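Local coordinates for yeast glycogen phosphorylase (PDB 1YGP), which is a GT-B-type member of the carbohydrate phosphorylase family that holds pyridoxal-5'-phosphate in a pocket, at residues 436-439 with 440-444; 376-379 with 380-384. All blocks are in the same frame, centred on the assembly; numbering follows the deposited sequence.

Interaction 1: 436-439 with 440-444; sequences WFFL and EDVAK. Unlike the reference sequence in segment 440-444: Glu440 (reference Gln).
Phe438 and Val442, one helical turn apart, form the close-packed side of this contact. Methyl CG2 of Val442 sits over one face of the Phe438 ring, 4.0 Å from the ring centroid and 15° off the ring normal, which meets the geometry of a CH-pi contact; the methyl is displaced toward the CZ end of the ring. The ring reaches this place because Phe438 CG lies trans to the backbone N. Leu439 adds a looser apolar touch, its CD1 lying 4.4 Å from Val442 CG2. Both segments belong to helix 425-445 and follow i to i+4 alpha-helical bonding, as from Asp441 N to Phe437 O (2.9 Å). Helices 451-456 and 498-504 cover the buried side: Leu452 and Phe503 touch Val442, and Phe503 also meets the Phe438 ring edge-to-face. The more exposed side mixes aromatic rings with the Glu440 carboxylate and is more loosely held. There the extended Glu440, which differs from the reference sequence, slants across Trp436 with its carboxylate plane 62° from the ring. Trp436 NE1 donates to Glu440 OE2 at 3.1 Å, but the bend at the hydrogen, 122°, makes this a weak bond. The other carboxylate oxygen, Glu440 OE1, lies near the plane of the Phe437 ring at its edge, 4.1 Å from Phe437 CD1; His390 and Trp389 meet that ring edge-to-face.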
loop_
_atom_site.group_PDB
_atom_site.type_symbol
_atom_site.label_atom_id
_atom_site.label_comp_id
_atom_site.label_asym_id
_atom_site.label_seq_id
_atom_site.Cartn_x
_atom_site.Cartn_y
_atom_site.Cartn_z
ATOM N N TRP A 436 27.436 -21.489 -29.905
ATOM C CA TRP A 436 28.240 -21.746 -31.087
ATOM C C TRP A 436 29.687 -21.929 -30.713
ATOM O O TRP A 436 30.275 -22.976 -30.997
ATOM C CB TRP A 436 28.156 -20.597 -32.101
ATOM C CG TRP A 436 28.937 -20.908 -33.365
ATOM C CD1 TRP A 436 30.141 -20.293 -33.577
ATOM C CD2 TRP A 436 28.582 -21.789 -34.367
ATOM N NE1 TRP A 436 30.564 -20.788 -34.715
ATOM C CE2 TRP A 436 29.686 -21.670 -35.226
ATOM C CE3 TRP A 436 27.539 -22.656 -34.705
ATOM C CZ2 TRP A 436 29.758 -22.401 -36.420
ATOM C CZ3 TRP A 436 27.605 -23.390 -35.896
ATOM C CH2 TRP A 436 28.706 -23.262 -36.747
ATOM N N PHE A 437 30.268 -20.930 -30.072
ATOM C CA PHE A 437 31.650 -21.061 -29.701
ATOM C C PHE A 437 31.855 -22.241 -28.743
ATOM O O PHE A 437 32.841 -22.967 -28.889
ATOM C CB PHE A 437 32.091 -19.757 -29.086
ATOM C CG PHE A 437 31.995 -18.583 -30.050
ATOM C CD1 PHE A 437 32.673 -18.602 -31.268
ATOM C CD2 PHE A 437 31.235 -17.466 -29.706
ATOM C CE1 PHE A 437 32.582 -17.504 -32.124
ATOM C CE2 PHE A 437 31.152 -16.376 -30.571
ATOM C CZ PHE A 437 31.825 -16.393 -31.779
ATOM N N PHE A 438 30.943 -22.531 -27.801
ATOM C CA PHE A 438 31.086 -23.651 -26.865
ATOM C C PHE A 438 31.168 -24.943 -27.661
ATOM O O PHE A 438 32.087 -25.733 -27.458
ATOM C CB PHE A 438 29.883 -23.696 -25.899
ATOM C CG PHE A 438 29.777 -24.968 -25.080
ATOM C CD1 PHE A 438 30.743 -25.301 -24.126
ATOM C CD2 PHE A 438 28.699 -25.828 -25.289
ATOM C CE1 PHE A 438 30.630 -26.491 -23.392
ATOM C CE2 PHE A 438 28.587 -27.021 -24.554
ATOM C CZ PHE A 438 29.554 -27.354 -23.605
ATOM N N LEU A 439 30.265 -25.146 -28.612
ATOM C CA LEU A 439 30.264 -26.345 -29.410
ATOM C C LEU A 439 31.501 -26.445 -30.314
ATOM O O LEU A 439 31.985 -27.548 -30.606
ATOM C CB LEU A 439 28.948 -26.319 -30.150
ATOM C CG LEU A 439 28.019 -27.466 -29.829
ATOM C CD1 LEU A 439 27.952 -27.802 -28.351
ATOM C CD2 LEU A 439 26.666 -27.043 -30.267
ATOM N N GLU A 440 32.097 -25.323 -30.726
ATOM C CA GLU A 440 33.369 -25.359 -31.430
ATOM C C GLU A 440 34.391 -25.901 -30.455
ATOM O O GLU A 440 35.008 -26.931 -30.721
ATOM C CB GLU A 440 33.855 -23.997 -31.863
ATOM C CG GLU A 440 33.287 -23.533 -33.181
ATOM C CD GLU A 440 33.908 -22.235 -33.699
ATOM O OE1 GLU A 440 34.795 -21.659 -33.052
ATOM O OE2 GLU A 440 33.491 -21.791 -34.773
ATOM N N ASP A 441 34.526 -25.298 -29.282
ATOM C CA ASP A 441 35.471 -25.763 -28.292
ATOM C C ASP A 441 35.338 -27.243 -27.981
ATOM O O ASP A 441 36.340 -27.929 -27.769
ATOM C CB ASP A 441 35.278 -24.957 -27.039
ATOM C CG ASP A 441 35.841 -23.554 -27.147
ATOM O OD1 ASP A 441 35.650 -22.887 -28.171
ATOM O OD2 ASP A 441 36.479 -23.132 -26.181
ATOM N N VAL A 442 34.112 -27.766 -28.024
ATOM C CA VAL A 442 33.898 -29.168 -27.758
ATOM C C VAL A 442 34.438 -29.924 -28.942
ATOM O O VAL A 442 35.191 -30.882 -28.734
ATOM C CB VAL A 442 32.411 -29.523 -27.575
ATOM C CG1 VAL A 442 32.270 -30.998 -27.227
ATOM C CG2 VAL A 442 31.832 -28.766 -26.400
ATOM N N ALA A 443 34.146 -29.486 -30.166
ATOM C CA ALA A 443 34.635 -30.198 -31.343
ATOM C C ALA A 443 36.171 -30.274 -31.398
ATOM O O ALA A 443 36.771 -31.296 -31.739
ATOM C CB ALA A 443 34.107 -29.497 -32.585
ATOM N N LYS A 444 36.834 -29.204 -30.980
ATOM C CA LYS A 444 38.278 -29.185 -30.925
ATOM C C LYS A 444 38.806 -30.058 -29.790
ATOM O O LYS A 444 39.969 -30.456 -29.833
ATOM C CB LYS A 444 38.770 -27.754 -30.729
#

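Interaction 2: 376-379 with 380-384; sequences ELQR and VLVDL
Val380 lies under the ion pair of Glu376 and Arg379, crossing each of those side chains at roughly a right angle. Its CG1 methyl lies over one face of the Arg379 guanidinium, 3.9 Å from Arg379 NH2, and comes within 3.5 Å of Glu376 OE2. Arg379, bent at chi3 (68°), turns back to grip Glu376 side-on: Arg379 NE donates to Glu376 OE1 at 3.0 Å, and Arg379 NH2 to Glu376 OE2, also at 3.0 Å. The first bond runs in the guanidinium plane but meets Glu376 OE1 from above the carboxylate plane; the second comes to the syn side of Glu376 OE2, somewhat out of the carboxylate plane. Tyr333 OH also bonds Glu376 OE1. This i to i+3 salt bridge spans one turn of helix 372-384, which follows strand 361-366 of the mixed sheet and packs against helix 322-350. Farther along, Arg379 and Asp383 cross nearly perpendicularly, with Asp383 OD2 3.4 Å from Arg379 CG; their charges stay beyond salt-bridge range, and Asp383 OD1 pairs with Arg426. The other methyl of Val380, CG2, is 4.1 Å from Leu377 CD1, which is also 4.0 Å from Leu381 CG; the two leucine side chains slant past each other.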
loop_
_atom_site.group_PDB
_atom_site.type_symbol
_atom_site.label_atom_id
_atom_site.label_comp_id
_atom_site.label_asym_id
_atom_site.label_seq_id
_atom_site.Cartn_x
_atom_site.Cartn_y
_atom_site.Cartn_z
ATOM N N GLU A 376 22.408 -11.467 -19.819
ATOM C CA GLU A 376 22.234 -10.040 -19.649
ATOM C C GLU A 376 23.572 -9.341 -19.399
ATOM O O GLU A 376 23.780 -8.289 -20.021
ATOM C CB GLU A 376 21.274 -9.818 -18.494
ATOM C CG GLU A 376 21.084 -8.382 -18.013
ATOM C CD GLU A 376 20.381 -7.426 -18.969
ATOM O OE1 GLU A 376 19.818 -7.851 -19.974
ATOM O OE2 GLU A 376 20.391 -6.229 -18.682
ATOM N N LEU A 377 24.502 -9.852 -18.559
ATOM C CA LEU A 377 25.770 -9.178 -18.356
ATOM C C LEU A 377 26.473 -9.193 -19.699
ATOM O O LEU A 377 26.943 -8.138 -20.133
ATOM C CB LEU A 377 26.641 -9.876 -17.310
ATOM C CG LEU A 377 28.008 -9.233 -16.956
ATOM C CD1 LEU A 377 27.843 -7.746 -16.692
ATOM C CD2 LEU A 377 28.593 -9.917 -15.737
ATOM N N GLN A 378 26.457 -10.296 -20.449
ATOM C CA GLN A 378 27.067 -10.302 -21.774
ATOM C C GLN A 378 26.413 -9.249 -22.674
ATOM O O GLN A 378 27.130 -8.455 -23.299
ATOM C CB GLN A 378 26.924 -11.688 -22.379
ATOM C CG GLN A 378 27.586 -11.877 -23.723
ATOM C CD GLN A 378 29.096 -11.770 -23.751
ATOM O OE1 GLN A 378 29.777 -11.500 -22.764
ATOM N NE2 GLN A 378 29.673 -12.005 -24.921
ATOM N N ARG A 379 25.068 -9.184 -22.694
ATOM C CA ARG A 379 24.358 -8.179 -23.453
ATOM C C ARG A 379 24.788 -6.761 -23.079
ATOM O O ARG A 379 25.094 -5.983 -23.990
ATOM C CB ARG A 379 22.849 -8.278 -23.238
ATOM C CG ARG A 379 22.089 -7.291 -24.140
ATOM C CD ARG A 379 20.574 -7.228 -23.969
ATOM N NE ARG A 379 20.206 -6.660 -22.689
ATOM C CZ ARG A 379 20.155 -5.346 -22.510
ATOM N NH1 ARG A 379 20.415 -4.487 -23.500
ATOM N NH2 ARG A 379 19.935 -4.883 -21.289
ATOM N N VAL A 380 24.890 -6.354 -21.811
ATOM C CA VAL A 380 25.198 -4.960 -21.563
ATOM C C VAL A 380 26.657 -4.703 -21.875
ATOM O O VAL A 380 26.939 -3.660 -22.482
ATOM C CB VAL A 380 24.907 -4.526 -20.100
ATOM C CG1 VAL A 380 23.490 -4.909 -19.783
ATOM C CG2 VAL A 380 25.786 -5.196 -19.100
ATOM N N LEU A 381 27.594 -5.619 -21.567
ATOM C CA LEU A 381 29.000 -5.354 -21.842
ATOM C C LEU A 381 29.247 -5.237 -23.338
ATOM O O LEU A 381 29.983 -4.352 -23.762
ATOM C CB LEU A 381 29.902 -6.448 -21.284
ATOM C CG LEU A 381 30.076 -6.562 -19.786
ATOM C CD1 LEU A 381 31.111 -7.636 -19.548
ATOM C CD2 LEU A 381 30.555 -5.262 -19.153
ATOM N N VAL A 382 28.617 -6.049 -24.165
ATOM C CA VAL A 382 28.775 -5.911 -25.591
ATOM C C VAL A 382 27.916 -4.772 -26.119
ATOM O O VAL A 382 28.493 -3.826 -26.641
ATOM C CB VAL A 382 28.424 -7.250 -26.237
ATOM C CG1 VAL A 382 28.159 -7.133 -27.721
ATOM C CG2 VAL A 382 29.612 -8.166 -25.988
ATOM N N ASP A 383 26.595 -4.719 -25.997
ATOM C CA ASP A 383 25.822 -3.646 -26.606
ATOM C C ASP A 383 25.952 -2.243 -26.049
ATOM O O ASP A 383 25.991 -1.283 -26.809
ATOM C CB ASP A 383 24.364 -4.003 -26.586
ATOM C CG ASP A 383 24.024 -5.296 -27.315
ATOM O OD1 ASP A 383 24.840 -5.803 -28.084
ATOM O OD2 ASP A 383 22.922 -5.802 -27.108
ATOM N N LEU A 384 26.023 -2.065 -24.743
ATOM C CA LEU A 384 26.051 -0.724 -24.185
ATOM C C LEU A 384 27.486 -0.333 -23.905
ATOM O O LEU A 384 27.950 0.713 -24.333
ATOM C CB LEU A 384 25.238 -0.693 -22.897
ATOM C CG LEU A 384 23.846 -1.285 -22.934
ATOM C CD1 LEU A 384 23.371 -1.470 -21.533
ATOM C CD2 LEU A 384 22.885 -0.374 -23.657
#

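Both contacts are local, each on a single helix, and interaction 2 comes first along the chain. Their centres lie 22 Å apart and their nearest atoms about 7 Å, without touching. Helix 425-445 nevertheless links them: it carries interaction 1, while its earlier residues His427 and Ile430 touch Arg379 of interaction 2. Trp389 is a second common neighbour, meeting Phe437 edge-to-face and accepting a weak hydrogen bond from Gln378. Interaction 2 is largely buried and includes a salt bridge among its side chains. Interaction 1, partly at the surface, instead combines an aromatic-methyl contact on its inner side with a weak indole-carboxylate bond on its exposed side.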